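Local coordinates for ALBA-Domain Protein (Trypanosoma brucei, PDB 7DL8) that probably binds RNA as a member of the Alba family of nucleic-acid-binding proteins, at residues Val14-Arg19 against Val40-Leu45; Gly47-Ala52 against Asp86-Val91; Leu24-Thr29 against Glu57-Gln62; Leu32-Glu37 against Gly97-Tyr102. One frame throughout, in Å; residues are numbered along the deposited sequence.

Interaction 1: Val14-Arg19 against Val40-Leu45; sequences VRVGYR and VYVSAL
Val14 and Arg15 pair in parallel with Val42 and Ser43. The two strands belong to the first beta-alpha-beta unit of the Alba fold, in which helix 22-34 makes the crossover. Their short axes approach to 4.7 Å, with their directions 31° apart. Val14 N donates to Tyr41 O at 2.8 Å, and Ser43 N returns a bond to Val14 O at 3.1 Å. Val14 thus bonds to the two residues that flank its partner Val42, the usual parallel pattern. Val16 N then bonds to Ser43 O at 2.8 Å. Val16 shows how the side chains fill the helix-facing side. Its CB lies beside the Ser43 carbonyl and faces the methyl of Ala44. With CG1 anti to the backbone N (chi1 178°), CG2 stands on the side of that N and meets Val42 CG1 at 3.7 Å. Beyond the strands, Phe25 and Ala52 cover the same valine. Val14 repeats the pattern further along, its CG2 resting on Val40 CG1. The other side of the sheet carries Arg15, whose chain bends at chi2 and chi3 and passes obliquely across Leu45. Leu45 CD2 sits over one face of the guanidinium, 4.0 Å from Arg15 NH1. Where the strands separate, a water donates to Val16 O and accepts from Leu45 N at 3.2 Å.

Interaction 2: Gly47-Ala52 against Asp86-Val91; sequences GAINEA and DKIEIV
Asp86 opens the contact by offering backbone rather than charge. Its carbonyl O lies 3.6 Å from Ile49 CD1, at the tip of the isoleucine. Its carboxylate is engaged by Arg74 in a salt bridge. Lys87 points away from the helix at its CB and presents its backbone N, 4.0 Å from Ile49 CD1. Ile88 comes next and turns back toward the helix. It carries the middle of the contact, where the start of helix 49-61 packs on strand 84-94 of the Alba sheet. Chi1 of -161° puts Ile88 CG2 between the backbone N and the carbonyl carbon. From there it reaches Ile49 CG2 at 3.7 Å, and the two branched side chains cross at a slant. The same Ile88 CG2 lies 4.2 Å from Ala52 CB, about one helical turn on. Glu89 points away again, as the strand alternation requires. Ile90 turns inward and lays its CD1 3.9 Å from Ala52 O, near the helix backbone. The layer continues across the subunit boundary, because Ile88 also packs on Ile88 of the fourth subunit. Ile49 of this chain touches Asn50 of the fourth subunit. Across these two segments, methyl and methylene groups meet each other and backbone atoms. The stability of the contact should therefore come mainly from burial and shape fit rather than from directed polar bonds.

Interaction 3: Leu24-Thr29 against Glu57-Gln62; sequences LFVDIT and EMLKDQ
The flat amide of Gln62 sets its NE2 4.1 Å from Val26 CG1, and the two side chains come from opposite directions. Here helices 22-34 and 49-61 of the Alba fold pack together. The other end of the amide, OE1, is hydrogen-bonded to Lys30, which ties it to the same helix as Val26. The second flat group, the Phe25 ring, leads away from segment 57-62. It packs against Val14 and Val16 of strand 13-16, and against Glu51 and Val55. The short helix axes come within 10.2 Å, with a crossing angle of -60°. Val26 is the central residue. With its CG1 anti to the backbone N (chi1 162°), the two methyls part to different neighbours. CG1 slides past Leu59 CD2 at 3.9 Å, while CG2 meets Met58 CB at 4.0 Å, the side chains crossing at about a right angle. Leu59 forks in turn: its other methyl, CD1, touches Thr29 CG2 at 4.0 Å. On the side turned to the fourth subunit, Glu57 and Lys60 form a salt bridge, and Asp61 pairs with Arg74 of that subunit. Thr29 can give its methyl to the contact because its hydroxyl turns to its own helix. Phe25 O accepts from Thr29 N and from Thr29 OG1, the latter at 2.6 Å, and the two donors reach it from opposite faces of the carbonyl plane.

Interaction 4: Leu32-Glu37 against Gly97-Tyr102; sequences LLHDGE and GFDAKY
His34 lies against Tyr102 where the end of helix 22-34 of the Alba fold meets the start of the long C-terminal helix 98-123. Tyr102 CD2 stands 3.4 Å above one face of the imidazole, displaced toward its rim. The ring centroids are 4.9 Å apart and the planes are inclined at 53°, an oblique pairing. Chi1 of 174° carries His34 CG opposite its backbone N and out to the tyrosine. The deeper half of the contact is Phe98. Its CZ meets Leu33 CB at 3.9 Å, and its CE2 lies 4.0 Å from His34 N. Asp99 OD1 sits near the imidazole plane, at the ring edge. It is 4.4 Å from His34 ND1, too far for a bond, though the carboxylate could favour a protonated histidine. Further out, Phe98 and Tyr102 are one turn apart, and Tyr102 CB lies over a face of the phenyl ring, offset toward its rim. Gly97 holds the N-cap position, and Phe98 also packs on Met64. On the opposing helix, Leu33 also touches Val40 of the sheet. The turn that sets the two aromatic residues side by side is closed by Tyr102 N bonding to Phe98 O at 2.7 Å.

Overall arrangement
Interactions 1, 2 and 3 are buried, whereas interaction 4 is partly exposed. Interaction 1 is the only one of the four with backbone hydrogen bonds between its segments. It continues into interaction 2 through the pairing of strands 39-45 and 84-94. Interactions 2 and 3 share helix 49-61, the first against the sheet and the second against helix 22-34. Both rely on branched aliphatic side chains, and both reach the fourth subunit. Phe25 bridges interactions 1 and 3. Interaction 4 shares helix 22-34 with interaction 3 but is made largely by aromatic rings. Its centre lies about 23 Å from that of interaction 2.

Interaction 1: Val14-Arg19 against Val40-Leu45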
loop_
_atom_site.group_PDB
_atom_site.type_symbol
_atom_site.label_atom_id
_atom_site.label_comp_id
_atom_site.label_asym_id
_atom_site.label_seq_id
_atom_site.Cartn_x
_atom_site.Cartn_y
_atom_site.Cartn_z
ATOM N N VAL A 14 -1.980 -19.813 -1.726
ATOM C CA VAL A 14 -1.000 -18.937 -1.097
ATOM C C VAL A 14 -1.693 -17.622 -0.770
ATOM O O VAL A 14 -2.192 -16.935 -1.669
ATOM C CB VAL A 14 0.223 -18.711 -2.000
ATOM C CG1 VAL A 14 1.229 -17.795 -1.318
ATOM C CG2 VAL A 14 0.862 -20.039 -2.368
ATOM N N ARG A 15 -1.719 -17.272 0.513
ATOM C CA ARG A 15 -2.352 -16.044 0.977
ATOM C C ARG A 15 -1.271 -14.985 1.145
ATOM O O ARG A 15 -0.405 -15.104 2.020
ATOM C CB ARG A 15 -3.103 -16.284 2.286
ATOM C CG ARG A 15 -3.420 -15.015 3.072
ATOM C CD ARG A 15 -4.442 -14.154 2.351
ATOM N NE ARG A 15 -5.805 -14.468 2.769
ATOM C CZ ARG A 15 -6.692 -15.092 2.002
ATOM N NH1 ARG A 15 -7.912 -15.339 2.457
ATOM N NH2 ARG A 15 -6.356 -15.472 0.779
ATOM N N VAL A 16 -1.313 -13.960 0.300
ATOM C CA VAL A 16 -0.337 -12.878 0.366
ATOM C C VAL A 16 -0.763 -11.914 1.463
ATOM O O VAL A 16 -1.912 -11.457 1.497
ATOM C CB VAL A 16 -0.210 -12.171 -0.991
ATOM C CG1 VAL A 16 0.767 -11.010 -0.889
ATOM C CG2 VAL A 16 0.240 -13.156 -2.056
ATOM N N GLY A 17 0.163 -11.603 2.358
ATOM C CA GLY A 17 -0.148 -10.808 3.521
ATOM C C GLY A 17 1.108 -10.241 4.137
ATOM O O GLY A 17 2.190 -10.285 3.548
ATOM N N TYR A 18 0.948 -9.710 5.346
ATOM C CA TYR A 18 2.042 -9.036 6.026
ATOM C C TYR A 18 2.934 -10.008 6.781
ATOM O O TYR A 18 4.037 -9.626 7.186
ATOM C CB TYR A 18 1.483 -8.023 7.026
ATOM C CG TYR A 18 0.820 -8.704 8.207
ATOM C CD1 TYR A 18 -0.409 -9.337 8.068
ATOM C CD2 TYR A 18 1.439 -8.748 9.450
ATOM C CE1 TYR A 18 -1.012 -9.978 9.132
ATOM C CE2 TYR A 18 0.843 -9.389 10.525
ATOM C CZ TYR A 18 -0.385 -9.998 10.359
ATOM O OH TYR A 18 -0.988 -10.635 11.420
ATOM N N ARG A 19 2.480 -11.245 6.989
ATOM C CA ARG A 19 3.286 -12.270 7.641
ATOM C C ARG A 19 4.409 -12.786 6.753
ATOM O O ARG A 19 5.129 -13.706 7.164
ATOM C CB ARG A 19 2.392 -13.435 8.069
ATOM C CG ARG A 19 1.151 -13.020 8.844
ATOM C CD ARG A 19 1.408 -13.027 10.340
ATOM N NE ARG A 19 0.845 -14.213 10.980
ATOM C CZ ARG A 19 1.313 -14.748 12.102
ATOM N NH1 ARG A 19 2.357 -14.203 12.712
ATOM N NH2 ARG A 19 0.739 -15.828 12.614
ATOM N N VAL A 40 -2.014 -22.864 -8.575
ATOM C CA VAL A 40 -1.852 -22.215 -7.280
ATOM C C VAL A 40 -2.790 -21.016 -7.229
ATOM O O VAL A 40 -2.852 -20.229 -8.180
ATOM C CB VAL A 40 -0.394 -21.786 -7.035
ATOM C CG1 VAL A 40 -0.293 -20.932 -5.780
ATOM C CG2 VAL A 40 0.507 -23.007 -6.929
ATOM N N TYR A 41 -3.517 -20.880 -6.120
ATOM C CA TYR A 41 -4.453 -19.778 -5.915
ATOM C C TYR A 41 -3.760 -18.696 -5.093
ATOM O O TYR A 41 -3.546 -18.865 -3.888
ATOM C CB TYR A 41 -5.722 -20.265 -5.215
ATOM C CG TYR A 41 -6.608 -21.158 -6.059
ATOM C CD1 TYR A 41 -6.241 -22.468 -6.340
ATOM C CD2 TYR A 41 -7.817 -20.697 -6.561
ATOM C CE1 TYR A 41 -7.048 -23.289 -7.106
ATOM C CE2 TYR A 41 -8.633 -21.511 -7.327
ATOM C CZ TYR A 41 -8.242 -22.806 -7.597
ATOM O OH TYR A 41 -9.047 -23.622 -8.358
ATOM N N VAL A 42 -3.409 -17.589 -5.743
ATOM C CA VAL A 42 -2.756 -16.459 -5.090
ATOM C C VAL A 42 -3.826 -15.429 -4.751
ATOM O O VAL A 42 -4.459 -14.860 -5.649
ATOM C CB VAL A 42 -1.660 -15.851 -5.980
ATOM C CG1 VAL A 42 -0.941 -14.730 -5.244
ATOM C CG2 VAL A 42 -0.676 -16.925 -6.418
ATOM N N SER A 43 -4.036 -15.192 -3.457
ATOM C CA SER A 43 -5.110 -14.331 -2.986
ATOM C C SER A 43 -4.595 -13.371 -1.920
ATOM O O SER A 43 -3.540 -13.585 -1.317
ATOM C CB SER A 43 -6.280 -15.157 -2.432
ATOM O OG SER A 43 -5.842 -16.041 -1.416
ATOM N N ALA A 44 -5.368 -12.311 -1.683
ATOM C CA ALA A 44 -5.039 -11.330 -0.656
ATOM C C ALA A 44 -6.290 -10.541 -0.295
ATOM O O ALA A 44 -7.272 -10.519 -1.042
ATOM C CB ALA A 44 -3.922 -10.387 -1.111
ATOM N N LEU A 45 -6.236 -9.884 0.861
ATOM C CA LEU A 45 -7.359 -9.131 1.398
ATOM C C LEU A 45 -7.029 -7.647 1.477
ATOM O O LEU A 45 -5.910 -7.269 1.836
ATOM C CB LEU A 45 -7.730 -9.624 2.800
ATOM C CG LEU A 45 -8.083 -11.092 3.022
ATOM C CD1 LEU A 45 -8.393 -11.292 4.495
ATOM C CD2 LEU A 45 -9.257 -11.532 2.166
HETATM O O HOH W 1 -4.137 -10.590 3.126
#

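Interaction 2: Gly47-Ala52 against Asp86-Val91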
loop_
_atom_site.group_PDB
_atom_site.type_symbol
_atom_site.label_atom_id
_atom_site.label_comp_id
_atom_site.label_asym_id
_atom_site.label_seq_id
_atom_site.Cartn_x
_atom_site.Cartn_y
_atom_site.Cartn_z
ATOM N N GLY A 47 -5.931 -4.089 1.699
ATOM C CA GLY A 47 -4.749 -3.346 1.305
ATOM C C GLY A 47 -3.624 -4.195 0.759
ATOM O O GLY A 47 -2.675 -3.639 0.197
ATOM N N ALA A 48 -3.696 -5.514 0.919
ATOM C CA ALA A 48 -2.696 -6.425 0.381
ATOM C C ALA A 48 -3.033 -6.914 -1.022
ATOM O O ALA A 48 -2.264 -7.695 -1.592
ATOM C CB ALA A 48 -2.514 -7.626 1.315
ATOM N N ILE A 49 -4.162 -6.478 -1.586
ATOM C CA ILE A 49 -4.562 -6.927 -2.919
ATOM C C ILE A 49 -3.527 -6.521 -3.962
ATOM O O ILE A 49 -3.209 -7.295 -4.874
ATOM C CB ILE A 49 -5.962 -6.379 -3.259
ATOM C CG1 ILE A 49 -7.038 -7.156 -2.496
ATOM C CG2 ILE A 49 -6.218 -6.427 -4.758
ATOM C CD1 ILE A 49 -8.427 -6.572 -2.634
ATOM N N ASN A 50 -2.972 -5.313 -3.838
ATOM C CA ASN A 50 -1.941 -4.880 -4.778
ATOM C C ASN A 50 -0.689 -5.741 -4.650
ATOM O O ASN A 50 -0.049 -6.073 -5.655
ATOM C CB ASN A 50 -1.620 -3.396 -4.577
ATOM C CG ASN A 50 -0.864 -3.127 -3.295
ATOM O OD1 ASN A 50 -1.261 -3.574 -2.221
ATOM N ND2 ASN A 50 0.234 -2.387 -3.402
ATOM N N GLU A 51 -0.321 -6.107 -3.419
ATOM C CA GLU A 51 0.857 -6.943 -3.210
ATOM C C GLU A 51 0.681 -8.322 -3.834
ATOM O O GLU A 51 1.652 -8.906 -4.330
ATOM C CB GLU A 51 1.147 -7.065 -1.712
ATOM C CG GLU A 51 2.442 -7.784 -1.370
ATOM C CD GLU A 51 2.574 -8.067 0.118
ATOM O OE1 GLU A 51 1.824 -7.456 0.908
ATOM O OE2 GLU A 51 3.423 -8.902 0.495
ATOM N N ALA A 52 -0.544 -8.858 -3.822
ATOM C CA ALA A 52 -0.806 -10.115 -4.517
ATOM C C ALA A 52 -0.624 -9.968 -6.021
ATOM O O ALA A 52 -0.216 -10.923 -6.691
ATOM C CB ALA A 52 -2.215 -10.612 -4.204
ATOM N N ASP A 86 -12.622 -6.712 0.962
ATOM C CA ASP A 86 -12.550 -7.150 -0.424
ATOM C C ASP A 86 -11.352 -8.068 -0.632
ATOM O O ASP A 86 -10.341 -7.976 0.068
ATOM C CB ASP A 86 -12.468 -5.949 -1.364
ATOM C CG ASP A 86 -13.746 -5.137 -1.375
ATOM O OD1 ASP A 86 -14.837 -5.743 -1.422
ATOM O OD2 ASP A 86 -13.662 -3.894 -1.320
ATOM N N LYS A 87 -11.480 -8.961 -1.611
ATOM C CA LYS A 87 -10.512 -10.025 -1.827
ATOM C C LYS A 87 -10.287 -10.248 -3.315
ATOM O O LYS A 87 -11.234 -10.220 -4.104
ATOM C CB LYS A 87 -10.993 -11.319 -1.157
ATOM C CG LYS A 87 -10.300 -12.585 -1.615
ATOM C CD LYS A 87 -10.902 -13.793 -0.917
ATOM C CE LYS A 87 -10.256 -15.087 -1.377
ATOM N NZ LYS A 87 -11.022 -16.276 -0.907
ATOM N N ILE A 88 -9.028 -10.467 -3.689
ATOM C CA ILE A 88 -8.660 -10.853 -5.046
ATOM C C ILE A 88 -8.109 -12.271 -5.000
ATOM O O ILE A 88 -7.563 -12.710 -3.982
ATOM C CB ILE A 88 -7.636 -9.877 -5.670
ATOM C CG1 ILE A 88 -7.613 -10.016 -7.194
ATOM C CG2 ILE A 88 -6.245 -10.102 -5.093
ATOM C CD1 ILE A 88 -6.764 -8.974 -7.890
ATOM N N GLU A 89 -8.282 -13.003 -6.100
ATOM C CA GLU A 89 -7.797 -14.377 -6.203
ATOM C C GLU A 89 -7.313 -14.617 -7.627
ATOM O O GLU A 89 -8.112 -14.584 -8.569
ATOM C CB GLU A 89 -8.880 -15.385 -5.820
ATOM C CG GLU A 89 -8.402 -16.828 -5.838
ATOM C CD GLU A 89 -9.493 -17.813 -5.467
ATOM O OE1 GLU A 89 -10.351 -18.103 -6.328
ATOM O OE2 GLU A 89 -9.491 -18.296 -4.316
ATOM N N ILE A 90 -6.013 -14.852 -7.781
ATOM C CA ILE A 90 -5.395 -15.116 -9.075
ATOM C C ILE A 90 -4.993 -16.582 -9.131
ATOM O O ILE A 90 -4.282 -17.073 -8.246
ATOM C CB ILE A 90 -4.179 -14.204 -9.316
ATOM C CG1 ILE A 90 -4.589 -12.734 -9.214
ATOM C CG2 ILE A 90 -3.552 -14.497 -10.671
ATOM C CD1 ILE A 90 -3.627 -11.886 -8.410
ATOM N N VAL A 91 -5.453 -17.281 -10.165
ATOM C CA VAL A 91 -5.112 -18.681 -10.387
ATOM C C VAL A 91 -4.007 -18.733 -11.432
ATOM O O VAL A 91 -4.188 -18.267 -12.562
ATOM C CB VAL A 91 -6.336 -19.492 -10.840
ATOM C CG1 VAL A 91 -5.970 -20.960 -11.006
ATOM C CG2 VAL A 91 -7.480 -19.326 -9.851
#

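Interaction 3: Leu24-Thr29 against Glu57-Gln62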
loop_
_atom_site.group_PDB
_atom_site.type_symbol
_atom_site.label_atom_id
_atom_site.label_comp_id
_atom_site.label_asym_id
_atom_site.label_seq_id
_atom_site.Cartn_x
_atom_site.Cartn_y
_atom_site.Cartn_z
ATOM N N LEU A 24 8.984 -14.399 -0.814
ATOM C CA LEU A 24 8.648 -15.697 -0.240
ATOM C C LEU A 24 7.435 -16.310 -0.929
ATOM O O LEU A 24 7.411 -17.518 -1.191
ATOM C CB LEU A 24 8.404 -15.553 1.263
ATOM C CG LEU A 24 7.861 -16.775 2.006
ATOM C CD1 LEU A 24 8.814 -17.954 1.875
ATOM C CD2 LEU A 24 7.616 -16.439 3.468
ATOM N N PHE A 25 6.419 -15.496 -1.235
ATOM C CA PHE A 25 5.229 -16.028 -1.892
ATOM C C PHE A 25 5.512 -16.424 -3.336
ATOM O O PHE A 25 4.887 -17.358 -3.852
ATOM C CB PHE A 25 4.092 -15.006 -1.846
ATOM C CG PHE A 25 3.694 -14.599 -0.456
ATOM C CD1 PHE A 25 3.451 -15.553 0.517
ATOM C CD2 PHE A 25 3.551 -13.261 -0.127
ATOM C CE1 PHE A 25 3.084 -15.180 1.798
ATOM C CE2 PHE A 25 3.185 -12.880 1.150
ATOM C CZ PHE A 25 2.949 -13.842 2.114
ATOM N N VAL A 26 6.441 -15.733 -4.000
ATOM C CA VAL A 26 6.868 -16.153 -5.332
ATOM C C VAL A 26 7.561 -17.508 -5.267
ATOM O O VAL A 26 7.307 -18.395 -6.092
ATOM C CB VAL A 26 7.775 -15.078 -5.964
ATOM C CG1 VAL A 26 8.567 -15.658 -7.125
ATOM C CG2 VAL A 26 6.947 -13.889 -6.426
ATOM N N ASP A 27 8.437 -17.696 -4.277
ATOM C CA ASP A 27 9.142 -18.967 -4.141
ATOM C C ASP A 27 8.191 -20.096 -3.767
ATOM O O ASP A 27 8.299 -21.207 -4.299
ATOM C CB ASP A 27 10.262 -18.836 -3.110
ATOM C CG ASP A 27 11.367 -17.905 -3.567
ATOM O OD1 ASP A 27 11.420 -17.595 -4.776
ATOM O OD2 ASP A 27 12.182 -17.487 -2.720
ATOM N N ILE A 28 7.265 -19.836 -2.839
ATOM C CA ILE A 28 6.293 -20.855 -2.451
ATOM C C ILE A 28 5.463 -21.281 -3.656
ATOM O O ILE A 28 5.234 -22.474 -3.885
ATOM C CB ILE A 28 5.404 -20.341 -1.304
ATOM C CG1 ILE A 28 6.194 -20.283 0.003
ATOM C CG2 ILE A 28 4.178 -21.225 -1.137
ATOM C CD1 ILE A 28 5.488 -19.524 1.105
ATOM N N THR A 29 5.000 -20.306 -4.444
ATOM C CA THR A 29 4.215 -20.625 -5.633
ATOM C C THR A 29 5.024 -21.459 -6.620
ATOM O O THR A 29 4.513 -22.431 -7.188
ATOM C CB THR A 29 3.723 -19.339 -6.300
ATOM O OG1 THR A 29 3.033 -18.530 -5.337
ATOM C CG2 THR A 29 2.785 -19.658 -7.455
ATOM N N GLU A 57 2.864 -10.670 -11.017
ATOM C CA GLU A 57 3.635 -9.999 -12.058
ATOM C C GLU A 57 5.106 -10.395 -12.006
ATOM O O GLU A 57 5.756 -10.502 -13.052
ATOM C CB GLU A 57 3.485 -8.483 -11.934
ATOM C CG GLU A 57 2.138 -7.944 -12.402
ATOM C CD GLU A 57 1.749 -8.440 -13.783
ATOM O OE1 GLU A 57 2.583 -8.351 -14.709
ATOM O OE2 GLU A 57 0.605 -8.915 -13.944
ATOM N N MET A 58 5.644 -10.621 -10.806
ATOM C CA MET A 58 7.015 -11.108 -10.693
ATOM C C MET A 58 7.158 -12.492 -11.312
ATOM O O MET A 58 8.139 -12.770 -12.012
ATOM C CB MET A 58 7.445 -11.131 -9.228
ATOM C CG MET A 58 7.859 -9.777 -8.682
ATOM S SD MET A 58 8.523 -9.893 -7.011
ATOM C CE MET A 58 10.008 -10.848 -7.309
ATOM N N LEU A 59 6.188 -13.375 -11.062
ATOM C CA LEU A 59 6.208 -14.691 -11.690
ATOM C C LEU A 59 6.066 -14.582 -13.203
ATOM O O LEU A 59 6.632 -15.397 -13.939
ATOM C CB LEU A 59 5.100 -15.573 -11.110
ATOM C CG LEU A 59 5.256 -15.993 -9.649
ATOM C CD1 LEU A 59 3.898 -16.094 -8.979
ATOM C CD2 LEU A 59 6.006 -17.309 -9.558
ATOM N N LYS A 60 5.310 -13.589 -13.680
ATOM C CA LYS A 60 5.162 -13.384 -15.117
ATOM C C LYS A 60 6.441 -12.839 -15.746
ATOM O O LYS A 60 6.762 -13.189 -16.887
ATOM C CB LYS A 60 3.974 -12.460 -15.393
ATOM C CG LYS A 60 2.628 -13.162 -15.228
ATOM C CD LYS A 60 1.460 -12.196 -15.166
ATOM C CE LYS A 60 1.228 -11.497 -16.495
ATOM N NZ LYS A 60 0.181 -10.449 -16.363
ATOM N N ASP A 61 7.168 -11.977 -15.032
ATOM C CA ASP A 61 8.448 -11.474 -15.542
ATOM C C ASP A 61 9.464 -12.595 -15.691
ATOM O O ASP A 61 10.265 -12.603 -16.631
ATOM C CB ASP A 61 9.022 -10.408 -14.614
ATOM C CG ASP A 61 8.462 -9.030 -14.864
ATOM O OD1 ASP A 61 7.723 -8.838 -15.846
ATOM O OD2 ASP A 61 8.801 -8.108 -14.073
ATOM N N GLN A 62 9.475 -13.529 -14.756
ATOM C CA GLN A 62 10.340 -14.700 -14.846
ATOM C C GLN A 62 9.813 -15.738 -15.827
ATOM O O GLN A 62 10.439 -16.796 -15.980
ATOM C CB GLN A 62 10.524 -15.342 -13.457
ATOM C CG GLN A 62 11.042 -14.390 -12.387
ATOM C CD GLN A 62 11.131 -15.035 -11.008
ATOM O OE1 GLN A 62 11.137 -16.260 -10.883
ATOM N NE2 GLN A 62 11.190 -14.210 -9.968
#

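Interaction 4: Leu32-Glu37 against Gly97-Tyr102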
loop_
_atom_site.group_PDB
_atom_site.type_symbol
_atom_site.label_atom_id
_atom_site.label_comp_id
_atom_site.label_asym_id
_atom_site.label_seq_id
_atom_site.Cartn_x
_atom_site.Cartn_y
_atom_site.Cartn_z
ATOM N N LEU A 32 5.415 -24.995 -5.145
ATOM C CA LEU A 32 4.184 -25.778 -5.180
ATOM C C LEU A 32 3.886 -26.276 -6.588
ATOM O O LEU A 32 3.451 -27.419 -6.767
ATOM C CB LEU A 32 3.015 -24.947 -4.650
ATOM C CG LEU A 32 2.962 -24.710 -3.139
ATOM C CD1 LEU A 32 1.862 -23.719 -2.791
ATOM C CD2 LEU A 32 2.761 -26.021 -2.396
ATOM N N LEU A 33 4.143 -25.446 -7.602
ATOM C CA LEU A 33 3.930 -25.888 -8.976
ATOM C C LEU A 33 4.918 -26.981 -9.358
ATOM O O LEU A 33 4.549 -27.956 -10.023
ATOM C CB LEU A 33 4.048 -24.704 -9.935
ATOM C CG LEU A 33 2.951 -23.640 -9.879
ATOM C CD1 LEU A 33 3.309 -22.456 -10.764
ATOM C CD2 LEU A 33 1.612 -24.234 -10.288
ATOM N N HIS A 34 6.168 -26.858 -8.910
ATOM C CA HIS A 34 7.177 -27.861 -9.227
ATOM C C HIS A 34 6.900 -29.180 -8.518
ATOM O O HIS A 34 7.273 -30.245 -9.026
ATOM C CB HIS A 34 8.562 -27.331 -8.859
ATOM C CG HIS A 34 9.658 -28.338 -9.006
ATOM N ND1 HIS A 34 10.045 -28.848 -10.229
ATOM C CD2 HIS A 34 10.461 -28.923 -8.086
ATOM C CE1 HIS A 34 11.031 -29.707 -10.053
ATOM N NE2 HIS A 34 11.304 -29.771 -8.761
ATOM N N ASP A 35 6.252 -29.135 -7.355
ATOM C CA ASP A 35 5.974 -30.330 -6.560
ATOM C C ASP A 35 4.571 -30.879 -6.809
ATOM O O ASP A 35 3.878 -31.284 -5.871
ATOM C CB ASP A 35 6.183 -30.033 -5.078
ATOM C CG ASP A 35 6.224 -31.290 -4.226
ATOM O OD1 ASP A 35 6.441 -32.384 -4.788
ATOM O OD2 ASP A 35 6.038 -31.183 -2.995
ATOM N N GLY A 36 4.112 -30.898 -8.061
ATOM C CA GLY A 36 2.923 -31.628 -8.439
ATOM C C GLY A 36 1.678 -30.788 -8.658
ATOM O O GLY A 36 0.812 -31.187 -9.447
ATOM N N GLU A 37 1.557 -29.648 -7.979
ATOM C CA GLU A 37 0.327 -28.869 -8.054
ATOM C C GLU A 37 0.116 -28.334 -9.466
ATOM O O GLU A 37 1.022 -27.746 -10.064
ATOM C CB GLU A 37 0.361 -27.712 -7.056
ATOM C CG GLU A 37 0.519 -28.135 -5.604
ATOM C CD GLU A 37 -0.730 -28.779 -5.031
ATOM O OE1 GLU A 37 -1.790 -28.729 -5.691
ATOM O OE2 GLU A 37 -0.650 -29.333 -3.915
ATOM N N GLY A 97 8.030 -24.223 -20.593
ATOM C CA GLY A 97 9.400 -24.105 -20.141
ATOM C C GLY A 97 9.561 -23.744 -18.682
ATOM O O GLY A 97 10.618 -23.237 -18.297
ATOM N N PHE A 98 8.543 -23.989 -17.854
ATOM C CA PHE A 98 8.668 -23.724 -16.422
ATOM C C PHE A 98 9.732 -24.614 -15.791
ATOM O O PHE A 98 10.603 -24.135 -15.056
ATOM C CB PHE A 98 7.319 -23.926 -15.727
ATOM C CG PHE A 98 7.392 -23.871 -14.222
ATOM C CD1 PHE A 98 7.290 -22.662 -13.555
ATOM C CD2 PHE A 98 7.563 -25.028 -13.474
ATOM C CE1 PHE A 98 7.355 -22.605 -12.174
ATOM C CE2 PHE A 98 7.633 -24.975 -12.094
ATOM C CZ PHE A 98 7.528 -23.762 -11.444
ATOM N N ASP A 99 9.663 -25.921 -16.056
ATOM C CA ASP A 99 10.613 -26.858 -15.463
ATOM C C ASP A 99 12.050 -26.505 -15.827
ATOM O O ASP A 99 12.947 -26.581 -14.979
ATOM C CB ASP A 99 10.286 -28.284 -15.904
ATOM C CG ASP A 99 8.911 -28.734 -15.450
ATOM O OD1 ASP A 99 8.541 -28.442 -14.292
ATOM O OD2 ASP A 99 8.202 -29.379 -16.249
ATOM N N ALA A 100 12.291 -26.122 -17.083
ATOM C CA ALA A 100 13.649 -25.785 -17.499
ATOM C C ALA A 100 14.153 -24.514 -16.827
ATOM O O ALA A 100 15.350 -24.408 -16.535
ATOM C CB ALA A 100 13.713 -25.639 -19.020
ATOM N N LYS A 101 13.270 -23.548 -16.566
ATOM C CA LYS A 101 13.706 -22.316 -15.918
ATOM C C LYS A 101 13.747 -22.451 -14.402
ATOM O O LYS A 101 14.547 -21.773 -13.747
ATOM C CB LYS A 101 12.789 -21.155 -16.312
ATOM C CG LYS A 101 12.693 -20.910 -17.807
ATOM C CD LYS A 101 12.165 -19.517 -18.100
ATOM C CE LYS A 101 11.371 -19.488 -19.396
ATOM N NZ LYS A 101 10.056 -20.178 -19.258
ATOM N N TYR A 102 12.899 -23.309 -13.828
ATOM C CA TYR A 102 12.975 -23.558 -12.393
ATOM C C TYR A 102 14.186 -24.410 -12.041
ATOM O O TYR A 102 14.779 -24.231 -10.971
ATOM C CB TYR A 102 11.694 -24.222 -11.890
ATOM C CG TYR A 102 11.614 -24.268 -10.381
ATOM C CD1 TYR A 102 11.656 -23.101 -9.628
ATOM C CD2 TYR A 102 11.508 -25.476 -9.706
ATOM C CE1 TYR A 102 11.589 -23.137 -8.247
ATOM C CE2 TYR A 102 11.441 -25.521 -8.326
ATOM C CZ TYR A 102 11.480 -24.350 -7.602
ATOM O OH TYR A 102 11.412 -24.392 -6.228
#